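Local coordinates for putative exported protein (Bacteroides fragilis NCTC 9343, PDB 3IEE) that is of unknown function but is probably exported, perhaps as a lipoprotein, and folds into an elongated all-alpha bundle of long helices, at residues Ala69-Pro81 with Leu93-Thr105. Residues are numbered along the deposited sequence; the frame is centred on the assembly and turned at random.
Sequences AVVSKDSAIVLNP and LKQNYTGLFQART. With EDO (1,2-ethanediol), chain G.
Val78 lies over one face of the Tyr97 ring: its CB is 3.7 Å from the ring centroid and 15° off the normal, which meets the geometry of a CH-pi contact. Its two methyls divide over the ring, CG1 toward the Tyr97 OH end and CG2 toward CD1 and CE1. Beyond the ring, the hydroxyl of Tyr97 hydrogen-bonds Ser33 OG, and Val78 O is hydrogen-bonded to Tyr29 OH, both on helix 17-40.

Other apolar contacts flank this pair. Leu79 CD2 comes 3.7 Å from Tyr97 CB, while Leu79 CG and Val78 CG2 approach the Phe101 ring at its edge. Pro81 CB lies 3.9 Å from Leu93 CD1, and the Pro81 ring crosses the Lys94 side chain at about a right angle, with Pro81 CD 3.7 Å from Lys94 CG.

Topologically, residues 69-81 form an irregular connection with one short turn of helix, 75-78, laid along helix 87-119 of the all-helical fold; Tyr97, Phe101 and Arg104 follow at helical spacing on the side facing it.

The one direct hydrogen bond between the two segments lies at the Arg104 end. With CG anti to the backbone N (chi1 -177°) and the chain extended to NE, Arg104 NH2 donates to Val70 O at 2.8 Å. The bond is bent (N-H...O 144°), lies in the carbonyl plane on a lone pair, and leaves Val70 O tilted from the guanidinium plane. A water donates to the same Val70 O and accepts from Arg104 NH1 at 2.9 Å, so the carbonyl receives two donors. At the Lys94 end, NZ donates to O1 of 1,2-ethanediol, probably from the crystallisation liquor.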
ATOM      1  N   ALA A  69      -3.257  13.125 -12.966  1.00 24.46           N
ATOM      2  CA  ALA A  69      -2.109  12.648 -12.183  1.00 24.97           C
ATOM      3  C   ALA A  69      -1.624  13.837 -11.373  1.00 25.74           C
ATOM      4  O   ALA A  69      -1.257  14.876 -11.966  1.00 27.87           O
ATOM      5  CB  ALA A  69      -0.986  12.152 -13.093  1.00 26.32           C
ATOM      6  N   VAL A  70      -1.629  13.696 -10.053  1.00 28.24           N
ATOM      7  CA  VAL A  70      -1.079  14.750  -9.176  1.00 31.41           C
ATOM      8  C   VAL A  70       0.453  14.866  -9.299  1.00 28.39           C
ATOM      9  O   VAL A  70       1.153  13.889  -9.561  1.00 24.61           O
ATOM     10  CB  VAL A  70      -1.482  14.553  -7.670  1.00 33.99           C
ATOM     11  CG1 VAL A  70      -3.034  14.595  -7.532  1.00 37.31           C
ATOM     12  CG2 VAL A  70      -0.854  13.273  -7.055  1.00 33.32           C
ATOM     13  N   VAL A  71       0.944  16.076  -9.109  1.00 28.39           N
ATOM     14  CA  VAL A  71       2.379  16.345  -9.126  1.00 27.60           C
ATOM     15  C   VAL A  71       3.001  15.645  -7.928  1.00 24.91           C
ATOM     16  O   VAL A  71       2.441  15.645  -6.818  1.00 25.02           O
ATOM     17  CB  VAL A  71       2.707  17.883  -9.039  1.00 27.92           C
ATOM     18  CG1 VAL A  71       2.150  18.498  -7.744  1.00 34.18           C
ATOM     19  CG2 VAL A  71       4.204  18.126  -9.123  1.00 31.20           C
ATOM     20  N   SER A  72       4.158  15.048  -8.174  1.00 22.71           N
ATOM     21  CA  SER A  72       4.928  14.371  -7.147  1.00 21.68           C
ATOM     22  C   SER A  72       5.328  15.354  -6.039  1.00 20.35           C
ATOM     23  O   SER A  72       5.861  16.440  -6.335  1.00 21.11           O
ATOM     24  CB  SER A  72       6.178  13.772  -7.796  1.00 23.28           C
ATOM     25  OG  SER A  72       7.045  13.204  -6.833  1.00 23.04           O
ATOM     26  N   LYS A  73       5.095  14.972  -4.778  1.00 20.16           N
ATOM     27  CA  LYS A  73       5.517  15.749  -3.603  1.00 19.99           C
ATOM     28  C   LYS A  73       6.607  14.972  -2.878  1.00 20.05           C
ATOM     29  O   LYS A  73       6.633  13.730  -2.952  1.00 20.81           O
ATOM     30  CB  LYS A  73       4.340  15.960  -2.637  1.00 22.25           C
ATOM     31  CG  LYS A  73       3.142  16.756  -3.232  1.00 21.46           C
ATOM     32  CD  LYS A  73       1.891  16.572  -2.335  1.00 25.02           C
ATOM     33  CE  LYS A  73       0.583  16.890  -3.101  1.00 27.59           C
ATOM     34  NZ  LYS A  73      -0.444  17.516  -2.214  1.00 31.95           N
ATOM     35  N   ASP A  74       7.524  15.675  -2.213  1.00 18.97           N
ATOM     36  CA  ASP A  74       8.524  15.031  -1.341  1.00 20.23           C
ATOM     37  C   ASP A  74       9.457  14.039  -2.052  1.00 18.63           C
ATOM     38  O   ASP A  74      10.110  13.202  -1.394  1.00 17.65           O
ATOM     39  CB  ASP A  74       7.867  14.391  -0.108  1.00 19.60           C
ATOM     40  CG  ASP A  74       7.397  15.403   0.932  1.00 19.32           C
ATOM     41  OD1 ASP A  74       7.914  16.557   0.962  1.00 21.95           O
ATOM     42  OD2 ASP A  74       6.548  14.998   1.770  1.00 23.71           O
ATOM     43  N   SER A  75       9.587  14.190  -3.369  1.00 20.74           N
ATOM     44  CA  SER A  75      10.546  13.399  -4.152  1.00 18.92           C
ATOM     45  C   SER A  75      11.979  13.615  -3.655  1.00 21.22           C
ATOM     46  O   SER A  75      12.767  12.656  -3.663  1.00 22.39           O
ATOM     47  CB  SER A  75      10.438  13.689  -5.655  1.00 20.35           C
ATOM     48  OG  SER A  75      10.980  14.957  -6.001  1.00 21.69           O
ATOM     49  N   ALA A  76      12.268  14.810  -3.126  1.00 20.11           N
ATOM     50  CA  ALA A  76      13.616  15.155  -2.576  1.00 21.19           C
ATOM     51  C   ALA A  76      13.938  14.288  -1.354  1.00 21.14           C
ATOM     52  O   ALA A  76      15.087  13.922  -1.103  1.00 26.19           O
ATOM     53  CB  ALA A  76      13.699  16.650  -2.190  1.00 21.44           C
ATOM     54  N   ILE A  77      12.912  13.936  -0.596  1.00 19.42           N
ATOM     55  CA  ILE A  77      13.121  13.158   0.583  1.00 17.99           C
ATOM     56  C   ILE A  77      13.258  11.695   0.188  1.00 18.50           C
ATOM     57  O   ILE A  77      14.237  11.036   0.557  1.00 16.56           O
ATOM     58  CB  ILE A  77      11.979  13.386   1.572  1.00 19.92           C
ATOM     59  CG1 ILE A  77      11.909  14.880   1.920  1.00 21.95           C
ATOM     60  CG2 ILE A  77      12.146  12.496   2.820  1.00 20.91           C
ATOM     61  CD1 ILE A  77      10.748  15.282   2.848  1.00 22.95           C
ATOM     62  N   VAL A  78      12.291  11.172  -0.570  1.00 16.12           N
ATOM     63  CA  VAL A  78      12.273   9.706  -0.800  1.00 13.01           C
ATOM     64  C   VAL A  78      13.412   9.228  -1.720  1.00 14.99           C
ATOM     65  O   VAL A  78      13.888   8.095  -1.612  1.00 12.69           O
ATOM     66  CB  VAL A  78      10.906   9.233  -1.300  1.00 14.99           C
ATOM     67  CG1 VAL A  78       9.829   9.490  -0.252  1.00 14.92           C
ATOM     68  CG2 VAL A  78      10.518   9.908  -2.626  1.00 15.70           C
ATOM     69  N   LEU A  79      13.862  10.098  -2.610  1.00 13.46           N
ATOM     70  CA  LEU A  79      14.975   9.721  -3.492  1.00 16.11           C
ATOM     71  C   LEU A  79      16.316   9.872  -2.783  1.00 15.76           C
ATOM     72  O   LEU A  79      17.339   9.545  -3.371  1.00 17.26           O
ATOM     73  CB  LEU A  79      15.001  10.533  -4.783  1.00 17.94           C
ATOM     74  CG  LEU A  79      13.842  10.229  -5.776  1.00 17.81           C
ATOM     75  CD1 LEU A  79      13.738  11.321  -6.895  1.00 18.97           C
ATOM     76  CD2 LEU A  79      14.070   8.811  -6.355  1.00 18.62           C
ATOM     77  N   ASN A  80      16.314  10.401  -1.558  1.00 15.03           N
ATOM     78  CA  ASN A  80      17.559  10.614  -0.829  1.00 15.70           C
ATOM     79  C   ASN A  80      17.530   9.998   0.566  1.00 14.71           C
ATOM     80  O   ASN A  80      17.690  10.704   1.545  1.00 17.24           O
ATOM     81  CB  ASN A  80      17.910  12.102  -0.801  1.00 19.10           C
ATOM     82  CG  ASN A  80      18.174  12.630  -2.181  1.00 23.97           C
ATOM     83  OD1 ASN A  80      19.213  12.310  -2.771  1.00 26.13           O
ATOM     84  ND2 ASN A  80      17.213  13.399  -2.742  1.00 22.96           N
ATOM     85  N   PRO A  81      17.331   8.675   0.652  1.00 12.96           N
ATOM     86  CA  PRO A  81      17.297   8.074   1.981  1.00 13.67           C
ATOM     87  C   PRO A  81      18.637   8.338   2.676  1.00 15.35           C
ATOM     88  O   PRO A  81      19.697   8.322   2.026  1.00 14.02           O
ATOM     89  CB  PRO A  81      17.098   6.568   1.704  1.00 12.06           C
ATOM     90  CG  PRO A  81      17.631   6.369   0.324  1.00 13.24           C
ATOM     91  CD  PRO A  81      17.240   7.654  -0.402  1.00 13.90           C
ATOM     92  N   LEU A  93      16.180   1.379  -2.236  1.00 15.69           N
ATOM     93  CA  LEU A  93      15.084   2.381  -2.129  1.00 14.21           C
ATOM     94  C   LEU A  93      15.071   3.367  -3.292  1.00 12.68           C
ATOM     95  O   LEU A  93      14.042   3.560  -3.939  1.00 12.35           O
ATOM     96  CB  LEU A  93      15.189   3.129  -0.778  1.00 10.85           C
ATOM     97  CG  LEU A  93      14.861   2.288   0.446  1.00 12.43           C
ATOM     98  CD1 LEU A  93      15.312   3.111   1.686  1.00 11.24           C
ATOM     99  CD2 LEU A  93      13.369   1.933   0.493  1.00 16.07           C
ATOM    100  N   LYS A  94      16.233   3.975  -3.608  1.00 13.91           N
ATOM    101  CA  LYS A  94      16.373   4.854  -4.734  1.00 16.88           C
ATOM    102  C   LYS A  94      15.945   4.180  -6.061  1.00 16.13           C
ATOM    103  O   LYS A  94      15.234   4.783  -6.850  1.00 18.94           O
ATOM    104  CB  LYS A  94      17.811   5.407  -4.852  1.00 19.71           C
ATOM    105  CG  LYS A  94      18.133   6.374  -3.725  1.00 20.90           C
ATOM    106  CD  LYS A  94      19.528   7.035  -3.891  1.00 25.42           C
ATOM    107  CE  LYS A  94      20.641   6.032  -3.628  1.00 29.95           C
ATOM    108  NZ  LYS A  94      22.040   6.613  -3.876  1.00 29.24           N
ATOM    109  N   GLN A  95      16.357   2.924  -6.253  1.00 16.85           N
ATOM    110  CA  GLN A  95      16.041   2.172  -7.470  1.00 19.10           C
ATOM    111  C   GLN A  95      14.542   1.955  -7.635  1.00 18.04           C
ATOM    112  O   GLN A  95      13.995   2.139  -8.715  1.00 16.17           O
ATOM    113  CB  GLN A  95      16.745   0.848  -7.336  1.00 21.90           C
ATOM    114  CG  GLN A  95      16.771  -0.093  -8.466  1.00 30.92           C
ATOM    115  CD  GLN A  95      17.580  -1.313  -8.018  1.00 39.24           C
ATOM    116  OE1 GLN A  95      18.807  -1.225  -7.841  1.00 46.18           O
ATOM    117  NE2 GLN A  95      16.882  -2.422  -7.734  1.00 46.56           N
ATOM    118  N   ASN A  96      13.878   1.555  -6.540  1.00 14.27           N
ATOM    119  CA  ASN A  96      12.442   1.305  -6.583  1.00 13.80           C
ATOM    120  C   ASN A  96      11.668   2.626  -6.794  1.00 13.62           C
ATOM    121  O   ASN A  96      10.717   2.676  -7.597  1.00 13.08           O
ATOM    122  CB  ASN A  96      11.987   0.545  -5.321  1.00 14.83           C
ATOM    123  CG  ASN A  96      12.194  -0.972  -5.417  1.00 15.15           C
ATOM    124  OD1 ASN A  96      11.433  -1.702  -6.086  1.00 15.19           O
ATOM    125  ND2 ASN A  96      13.231  -1.448  -4.781  1.00 16.98           N
ATOM    126  N   TYR A  97      12.031   3.687  -6.091  1.00 11.88           N
ATOM    127  CA  TYR A  97      11.367   4.990  -6.315  1.00 14.60           C
ATOM    128  C   TYR A  97      11.586   5.482  -7.737  1.00 13.30           C
ATOM    129  O   TYR A  97      10.654   5.983  -8.389  1.00 14.14           O
ATOM    130  CB  TYR A  97      11.846   6.006  -5.294  1.00 14.58           C
ATOM    131  CG  TYR A  97      11.031   6.015  -4.034  1.00 12.59           C
ATOM    132  CD1 TYR A  97       9.682   6.389  -4.062  1.00 12.00           C
ATOM    133  CD2 TYR A  97      11.577   5.584  -2.814  1.00 14.39           C
ATOM    134  CE1 TYR A  97       8.894   6.404  -2.940  1.00 13.16           C
ATOM    135  CE2 TYR A  97      10.799   5.603  -1.672  1.00 12.08           C
ATOM    136  CZ  TYR A  97       9.451   6.002  -1.726  1.00 14.12           C
ATOM    137  OH  TYR A  97       8.694   6.030  -0.579  1.00 14.24           O
ATOM    138  N   THR A  98      12.813   5.353  -8.210  1.00 14.27           N
ATOM    139  CA  THR A  98      13.150   5.821  -9.571  1.00 15.40           C
ATOM    140  C   THR A  98      12.295   5.061 -10.596  1.00 16.23           C
ATOM    141  O   THR A  98      11.687   5.683 -11.495  1.00 18.03           O
ATOM    142  CB  THR A  98      14.654   5.719  -9.858  1.00 18.97           C
ATOM    143  OG1 THR A  98      15.352   6.586  -8.957  1.00 19.18           O
ATOM    144  CG2 THR A  98      14.966   6.143 -11.321  1.00 19.07           C
ATOM    145  N   GLY A  99      12.228   3.743 -10.431  1.00 16.62           N
ATOM    146  CA  GLY A  99      11.408   2.881 -11.278  1.00 17.87           C
ATOM    147  C   GLY A  99       9.938   3.194 -11.218  1.00 17.79           C
ATOM    148  O   GLY A  99       9.228   3.181 -12.243  1.00 18.45           O
ATOM    149  N   LEU A 100       9.440   3.481 -10.021  1.00 15.26           N
ATOM    150  CA  LEU A 100       8.059   3.886  -9.844  1.00 15.30           C
ATOM    151  C   LEU A 100       7.742   5.185 -10.586  1.00 15.71           C
ATOM    152  O   LEU A 100       6.741   5.263 -11.341  1.00 16.22           O
ATOM    153  CB  LEU A 100       7.768   4.061  -8.329  1.00 14.43           C
ATOM    154  CG  LEU A 100       6.377   4.624  -8.017  1.00 18.01           C
ATOM    155  CD1 LEU A 100       5.234   3.884  -8.722  1.00 22.38           C
ATOM    156  CD2 LEU A 100       6.154   4.658  -6.529  1.00 18.16           C
ATOM    157  N   PHE A 101       8.582   6.199 -10.398  1.00 16.76           N
ATOM    158  CA  PHE A 101       8.316   7.502 -10.997  1.00 15.30           C
ATOM    159  C   PHE A 101       8.365   7.363 -12.529  1.00 17.72           C
ATOM    160  O   PHE A 101       7.550   7.958 -13.226  1.00 18.47           O
ATOM    161  CB  PHE A 101       9.274   8.587 -10.491  1.00 17.46           C
ATOM    162  CG  PHE A 101       9.028   9.013  -9.048  1.00 16.81           C
ATOM    163  CD1 PHE A 101       7.784   9.459  -8.621  1.00 22.03           C
ATOM    164  CD2 PHE A 101      10.077   9.045  -8.142  1.00 16.43           C
ATOM    165  CE1 PHE A 101       7.591   9.863  -7.272  1.00 19.77           C
ATOM    166  CE2 PHE A 101       9.889   9.427  -6.840  1.00 19.11           C
ATOM    167  CZ  PHE A 101       8.648   9.838  -6.388  1.00 20.61           C
ATOM    168  N   GLN A 102       9.256   6.513 -13.023  1.00 17.23           N
ATOM    169  CA  GLN A 102       9.399   6.287 -14.486  1.00 19.93           C
ATOM    170  C   GLN A 102       8.169   5.560 -15.041  1.00 19.41           C
ATOM    171  O   GLN A 102       7.618   5.978 -16.061  1.00 16.95           O
ATOM    172  CB  GLN A 102      10.684   5.512 -14.822  1.00 22.24           C
ATOM    173  CG  GLN A 102      11.969   6.383 -14.774  1.00 27.72           C
ATOM    174  CD  GLN A 102      13.279   5.658 -15.169  1.00 26.03           C
ATOM    175  OE1 GLN A 102      13.255   4.585 -15.771  1.00 32.37           O
ATOM    176  NE2 GLN A 102      14.420   6.259 -14.808  1.00 23.72           N
ATOM    177  N   ALA A 103       7.729   4.496 -14.355  1.00 18.70           N
ATOM    178  CA  ALA A 103       6.548   3.749 -14.791  1.00 18.74           C
ATOM    179  C   ALA A 103       5.304   4.615 -14.785  1.00 18.22           C
ATOM    180  O   ALA A 103       4.479   4.529 -15.708  1.00 17.98           O
ATOM    181  CB  ALA A 103       6.346   2.463 -13.985  1.00 15.82           C
ATOM    182  N   ARG A 104       5.195   5.495 -13.789  1.00 17.99           N
ATOM    183  CA  ARG A 104       4.045   6.366 -13.650  1.00 17.81           C
ATOM    184  C   ARG A 104       4.017   7.426 -14.763  1.00 19.16           C
ATOM    185  O   ARG A 104       2.961   7.666 -15.348  1.00 17.97           O
ATOM    186  CB  ARG A 104       4.080   6.999 -12.263  1.00 16.03           C
ATOM    187  CG  ARG A 104       2.912   7.868 -11.935  1.00 17.90           C
ATOM    188  CD  ARG A 104       2.964   8.286 -10.468  1.00 23.98           C
ATOM    189  NE  ARG A 104       1.834   9.162 -10.140  1.00 18.82           N
ATOM    190  CZ  ARG A 104       1.810  10.455 -10.395  1.00 25.26           C
ATOM    191  NH1 ARG A 104       2.861  11.035 -10.936  1.00 23.89           N
ATOM    192  NH2 ARG A 104       0.750  11.168 -10.072  1.00 26.41           N
ATOM    193  N   THR A 105       5.180   8.028 -15.041  1.00 18.63           N
ATOM    194  CA  THR A 105       5.363   8.958 -16.166  1.00 18.70           C
ATOM    195  C   THR A 105       4.885   8.358 -17.466  1.00 16.40           C
ATOM    196  O   THR A 105       4.061   8.960 -18.179  1.00 18.42           O
ATOM    197  CB  THR A 105       6.835   9.381 -16.301  1.00 21.71           C
ATOM    198  OG1 THR A 105       7.225  10.018 -15.084  1.00 22.95           O
ATOM    199  CG2 THR A 105       6.991  10.352 -17.504  1.00 24.35           C
TER
HETATM  200  C1  EDO G 306      22.789   6.335  -0.978  1.00 35.95           C
HETATM  201  O1  EDO G 306      22.717   7.614  -1.588  1.00 33.47           O
HETATM  202  C2  EDO G 306      24.147   5.681  -1.093  1.00 36.40           C
HETATM  203  O2  EDO G 306      23.977   4.249  -1.165  1.00 39.69           O
HETATM  204  O   HOH W   1       3.023  13.733 -12.059  1.00 35.31           O